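Side-chain contacts in galactose-binding-like protein (Bacteroides thetaiotaomicron, PDB 7M1B), which probably binds carbohydrate, perhaps galactose, as a SusE-like protein of a gut Bacteroides, and may also have a degradative role: residues Ser318-Gly323 / Gly327-Glu332; Phe357-Thr362 / Gly367-Gln372. One frame throughout, in Å; residues are numbered along the deposited sequence.

In the fold
Both interactions lie in the galactose-binding-like part of the chain, and their centres are about 17 Å apart. Interaction 1 is a surface contact. It folds the loop after strand 311-317 back on the start of helix 331-338. Its chemistry is mostly polar: one lysine-to-carbonyl hydrogen bond, a weakly bridging water, and carbons of a proline and a serine laid on a carboxylate and a hydroxyl. Interaction 2 is buried. It brings strand 352-362 against the residues leading into strand 370-380, through an isoleucine-valine contact and a threonine methyl on a carbonyl oxygen. The two share no element and do not touch, their nearest atoms being about 7 Å apart. They follow one another along the chain.

Interaction 1: Ser318-Gly323 / Gly327-Glu332; sequences SIKPSG and GSNSEE
K320 reaches across to S328 with its whole length. CG is anti to the backbone N (chi1 -172°), and the rest of the chain is extended. This carries NZ to the carbonyl oxygen of S328, with NZ to O at 2.8 Å. The bond is bent: the C=O...N angle is 140°, and the nitrogen stands above the carbonyl plane. NZ also bonds the carbonyl oxygen of W324. The side chain of N329 crosses that of K320 at about a right angle. Its OD1 lies 3.4 Å from CE of K320. The NH2 side of the N329 amide is held elsewhere, ND2 bonding the carbonyl oxygen of Y283. A water accepts from the backbone N of G327 and bonds OD1 of N329. Its link to NZ of K320 is weak. With an alanine here in place of K320, the carbonyl oxygens of S328 and W324 would probably lose the charged group that ties them together.

Farther along, P321 sets CB over the carboxylate of E332. CB is 3.5 Å from CD of E332 and nearly as close to both oxygens. Between these two contacts, CB of S322 packs on OG of S330 at 3.6 Å. OG of S322 turns to D333 and to the backbone N of W324.

Residues 320-323 form a type I beta turn, closed by G323 N to K320 O at 2.9 Å. S330 is the N-cap of helix 331-338. Its OG caps the backbone N of D333, and D333 OD2 takes the backbone N of S330. The same OD2 bonds OG of S322 and so joins turn and helix. S330 and D333 thus form a capping box at the start of helix 331-338, against which the type I turn 320-323 packs.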
loop_
_atom_site.group_PDB
_atom_site.type_symbol
_atom_site.label_atom_id
_atom_site.label_comp_id
_atom_site.label_asym_id
_atom_site.label_seq_id
_atom_site.Cartn_x
_atom_site.Cartn_y
_atom_site.Cartn_z
ATOM N N SER A 318 -10.577 -6.451 2.529
ATOM C CA SER A 318 -10.687 -7.832 2.070
ATOM C C SER A 318 -12.154 -8.099 1.736
ATOM O O SER A 318 -13.030 -7.954 2.593
ATOM C CB SER A 318 -10.201 -8.733 3.178
ATOM O OG SER A 318 -10.520 -10.112 2.930
ATOM N N ILE A 319 -12.414 -8.484 0.474
ATOM C CA ILE A 319 -13.759 -8.779 -0.033
ATOM C C ILE A 319 -14.082 -10.264 0.134
ATOM O O ILE A 319 -13.246 -11.137 -0.166
ATOM C CB ILE A 319 -13.850 -8.332 -1.514
ATOM C CG1 ILE A 319 -13.669 -6.807 -1.624
ATOM C CG2 ILE A 319 -15.208 -8.720 -2.071
ATOM C CD1 ILE A 319 -14.463 -5.993 -0.637
ATOM N N LYS A 320 -15.344 -10.547 0.564
ATOM C CA LYS A 320 -15.904 -11.901 0.560
ATOM C C LYS A 320 -16.805 -12.027 -0.667
ATOM O O LYS A 320 -17.874 -11.455 -0.657
ATOM C CB LYS A 320 -16.659 -12.231 1.845
ATOM C CG LYS A 320 -17.078 -13.692 1.948
ATOM C CD LYS A 320 -17.804 -13.898 3.315
ATOM C CE LYS A 320 -18.072 -15.386 3.537
ATOM N NZ LYS A 320 -18.785 -15.596 4.834
ATOM N N PRO A 321 -16.398 -12.624 -1.799
ATOM C CA PRO A 321 -17.218 -12.569 -3.033
ATOM C C PRO A 321 -18.706 -12.903 -2.861
ATOM O O PRO A 321 -19.580 -12.246 -3.444
ATOM C CB PRO A 321 -16.570 -13.631 -3.933
ATOM C CG PRO A 321 -15.106 -13.563 -3.540
ATOM C CD PRO A 321 -15.130 -13.366 -2.014
ATOM N N SER A 322 -19.012 -13.928 -2.059
ATOM C CA SER A 322 -20.411 -14.331 -1.868
ATOM C C SER A 322 -21.228 -13.322 -1.059
ATOM O O SER A 322 -22.481 -13.282 -1.155
ATOM C CB SER A 322 -20.419 -15.635 -1.118
ATOM O OG SER A 322 -20.024 -15.381 0.250
ATOM N N GLY A 323 -20.548 -12.595 -0.155
ATOM C CA GLY A 323 -21.231 -11.729 0.796
ATOM C C GLY A 323 -22.042 -12.544 1.835
ATOM O O GLY A 323 -22.832 -11.978 2.593
ATOM N N GLY A 327 -19.292 -17.847 8.903
ATOM C CA GLY A 327 -19.418 -19.286 9.064
ATOM C C GLY A 327 -19.935 -19.986 7.808
ATOM O O GLY A 327 -19.978 -21.214 7.782
ATOM N N SER A 328 -20.307 -19.217 6.768
ATOM C CA SER A 328 -20.752 -19.795 5.505
ATOM C C SER A 328 -19.825 -19.250 4.425
ATOM O O SER A 328 -19.897 -18.045 4.129
ATOM C CB SER A 328 -22.211 -19.413 5.171
ATOM O OG SER A 328 -23.090 -19.804 6.226
ATOM N N ASN A 329 -18.978 -20.119 3.853
ATOM C CA ASN A 329 -18.078 -19.692 2.784
ATOM C C ASN A 329 -18.489 -20.420 1.498
ATOM O O ASN A 329 -18.550 -21.651 1.516
ATOM C CB ASN A 329 -16.625 -20.037 3.128
ATOM C CG ASN A 329 -16.124 -19.333 4.382
ATOM O OD1 ASN A 329 -16.544 -18.245 4.710
ATOM N ND2 ASN A 329 -15.139 -19.901 5.022
ATOM N N SER A 330 -18.580 -19.695 0.371
ATOM C CA SER A 330 -18.938 -20.333 -0.897
ATOM C C SER A 330 -17.682 -20.988 -1.487
ATOM O O SER A 330 -16.555 -20.629 -1.074
ATOM C CB SER A 330 -19.537 -19.366 -1.880
ATOM O OG SER A 330 -18.542 -18.484 -2.406
ATOM N N GLU A 331 -17.855 -21.779 -2.565
ATOM C CA GLU A 331 -16.714 -22.334 -3.268
ATOM C C GLU A 331 -15.869 -21.199 -3.856
ATOM O O GLU A 331 -14.624 -21.268 -3.812
ATOM C CB GLU A 331 -17.179 -23.233 -4.418
ATOM C CG GLU A 331 -17.617 -24.616 -3.957
ATOM C CD GLU A 331 -18.375 -25.449 -4.991
ATOM O OE1 GLU A 331 -18.337 -25.110 -6.226
ATOM O OE2 GLU A 331 -19.017 -26.438 -4.570
ATOM N N GLU A 332 -16.541 -20.168 -4.386
ATOM C CA GLU A 332 -15.892 -18.984 -4.950
ATOM C C GLU A 332 -15.116 -18.213 -3.871
ATOM O O GLU A 332 -13.952 -17.859 -4.105
ATOM C CB GLU A 332 -16.933 -18.047 -5.571
ATOM C CG GLU A 332 -16.313 -16.795 -6.151
ATOM C CD GLU A 332 -17.295 -15.712 -6.605
ATOM O OE1 GLU A 332 -18.527 -15.761 -6.240
ATOM O OE2 GLU A 332 -16.864 -14.829 -7.355
HETATM O O HOH W 1 -17.021 -17.298 7.309
#

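Interaction 2: Phe357-Thr362 / Gly367-Gln372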
loop_
_atom_site.group_PDB
_atom_site.type_symbol
_atom_site.label_atom_id
_atom_site.label_comp_id
_atom_site.label_asym_id
_atom_site.label_seq_id
_atom_site.Cartn_x
_atom_site.Cartn_y
_atom_site.Cartn_z
ATOM N N PHE A 357 0.336 -2.586 10.038
ATOM C CA PHE A 357 -1.048 -2.839 9.671
ATOM C C PHE A 357 -1.919 -2.379 10.826
ATOM O O PHE A 357 -1.782 -2.827 11.940
ATOM C CB PHE A 357 -1.259 -4.343 9.427
ATOM C CG PHE A 357 -0.914 -4.780 8.029
ATOM C CD1 PHE A 357 0.331 -4.480 7.505
ATOM C CD2 PHE A 357 -1.741 -5.628 7.316
ATOM C CE1 PHE A 357 0.658 -4.861 6.196
ATOM C CE2 PHE A 357 -1.453 -5.992 5.996
ATOM C CZ PHE A 357 -0.224 -5.640 5.469
ATOM N N LYS A 358 -2.726 -1.315 10.537
ATOM C CA LYS A 358 -3.686 -0.816 11.499
ATOM C C LYS A 358 -5.018 -1.465 11.169
ATOM O O LYS A 358 -5.655 -1.144 10.142
ATOM C CB LYS A 358 -3.772 0.715 11.379
ATOM C CG LYS A 358 -4.691 1.354 12.427
ATOM C CD LYS A 358 -4.752 2.919 12.228
ATOM C CE LYS A 358 -5.273 3.714 13.542
ATOM N NZ LYS A 358 -5.137 5.244 13.371
ATOM N N ILE A 359 -5.419 -2.409 12.025
ATOM C CA ILE A 359 -6.587 -3.228 11.723
ATOM C C ILE A 359 -7.809 -2.471 12.251
ATOM O O ILE A 359 -7.881 -2.214 13.465
ATOM C CB ILE A 359 -6.469 -4.634 12.352
ATOM C CG1 ILE A 359 -5.154 -5.356 12.001
ATOM C CG2 ILE A 359 -7.715 -5.469 11.979
ATOM C CD1 ILE A 359 -4.961 -5.492 10.520
ATOM N N LEU A 360 -8.783 -2.216 11.374
ATOM C CA LEU A 360 -10.006 -1.508 11.757
ATOM C C LEU A 360 -11.116 -2.508 12.119
ATOM O O LEU A 360 -11.929 -2.275 13.032
ATOM C CB LEU A 360 -10.430 -0.623 10.576
ATOM C CG LEU A 360 -9.384 0.348 9.991
ATOM C CD1 LEU A 360 -10.005 1.195 8.890
ATOM C CD2 LEU A 360 -8.814 1.251 11.049
ATOM N N SER A 361 -11.160 -3.645 11.401
ATOM C CA SER A 361 -12.284 -4.586 11.529
ATOM C C SER A 361 -11.816 -6.011 11.172
ATOM O O SER A 361 -10.912 -6.107 10.313
ATOM C CB SER A 361 -13.515 -4.078 10.725
ATOM O OG SER A 361 -13.198 -4.141 9.325
ATOM N N THR A 362 -12.623 -7.006 11.585
ATOM C CA THR A 362 -12.415 -8.384 11.160
ATOM C C THR A 362 -13.691 -8.921 10.510
ATOM O O THR A 362 -14.772 -8.312 10.694
ATOM C CB THR A 362 -12.024 -9.263 12.346
ATOM O OG1 THR A 362 -13.076 -9.079 13.311
ATOM C CG2 THR A 362 -10.685 -8.868 12.952
ATOM N N GLY A 367 -12.523 -9.754 18.309
ATOM C CA GLY A 367 -11.247 -9.115 18.582
ATOM C C GLY A 367 -10.174 -10.203 18.499
ATOM O O GLY A 367 -9.686 -10.626 19.512
ATOM N N LEU A 368 -9.747 -10.469 17.240
ATOM C CA LEU A 368 -8.679 -11.488 17.078
ATOM C C LEU A 368 -8.090 -11.271 15.686
ATOM O O LEU A 368 -8.837 -11.114 14.725
ATOM C CB LEU A 368 -9.238 -12.900 17.182
ATOM C CG LEU A 368 -8.176 -14.004 17.013
ATOM C CD1 LEU A 368 -7.166 -13.963 18.156
ATOM C CD2 LEU A 368 -8.802 -15.389 16.882
ATOM N N VAL A 369 -6.757 -11.256 15.572
ATOM C CA VAL A 369 -6.105 -11.119 14.271
ATOM C C VAL A 369 -5.320 -12.397 14.016
ATOM O O VAL A 369 -4.422 -12.636 14.790
ATOM C CB VAL A 369 -5.204 -9.858 14.316
ATOM C CG1 VAL A 369 -4.459 -9.722 12.981
ATOM C CG2 VAL A 369 -6.093 -8.597 14.483
ATOM N N VAL A 370 -5.535 -13.004 12.824
ATOM C CA VAL A 370 -4.781 -14.223 12.502
ATOM C C VAL A 370 -4.641 -14.153 10.975
ATOM O O VAL A 370 -5.633 -13.886 10.283
ATOM C CB VAL A 370 -5.526 -15.529 12.833
ATOM C CG1 VAL A 370 -4.633 -16.734 12.469
ATOM C CG2 VAL A 370 -5.811 -15.616 14.330
ATOM N N MET A 371 -3.419 -14.255 10.467
ATOM C CA MET A 371 -3.234 -14.257 8.991
ATOM C C MET A 371 -2.239 -15.317 8.574
ATOM O O MET A 371 -1.553 -15.851 9.400
ATOM C CB MET A 371 -2.759 -12.877 8.561
ATOM C CG MET A 371 -3.972 -11.853 8.580
ATOM S SD MET A 371 -5.606 -12.238 7.649
ATOM C CE MET A 371 -5.012 -11.835 6.007
ATOM N N GLN A 372 -2.097 -15.550 7.236
ATOM C CA GLN A 372 -1.245 -16.682 6.813
ATOM C C GLN A 372 0.033 -16.138 6.167
ATOM O O GLN A 372 1.103 -16.744 6.300
ATOM C CB GLN A 372 -1.967 -17.541 5.738
ATOM C CG GLN A 372 -1.239 -18.795 5.302
ATOM C CD GLN A 372 -2.106 -19.449 4.250
ATOM O OE1 GLN A 372 -2.048 -19.103 3.044
ATOM N NE2 GLN A 372 -2.888 -20.440 4.651
#
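V369 meets I359 through one branch of each side chain. CG2 of V369 lies 4.2 Å from CG1 of I359. This is an apolar contact, and the two side chains cross obliquely. In I359, CG1 is anti to the carbonyl carbon (chi1 -53°), which turns this methylene toward V369. V369 likewise presents the methyl that stands anti to its own carbonyl carbon. The touch is light, and both residues are buried.

T362 makes the second touch. Its methyl CG2 comes within 3.4 Å of the carbonyl oxygen of L368. This is a carbon packed on a backbone oxygen. The polar branch of T362 is used elsewhere: OG1 bonds the carbonyl oxygen of A366, in the short connection between the two segments. The residue thus gives its hydroxyl to that connection and its methyl to residue L368. The side chain of L368 starts away from residues 357-362, and only its backbone comes close.

The closest CA atoms are those of T362 and V369, 7.5 Å apart. Segments 357-362 and 367-372 meet through the side chains of I359, T362 and V369, with one backbone oxygen, and do not pair as neighbouring strands.

Other strands fill in around them. The antiparallel sheet here is consistent with the beta-sandwich of galactose-binding-like domains. Strand 352-362 pairs antiparallel with strands 256-274 and 292-297, and strand 370-380 also pairs with 256-274. I289 of strand 289-290 touches I359, V369 and M371. V256 and W292 pack on I359, while F254 of a nearby loop lies against T362.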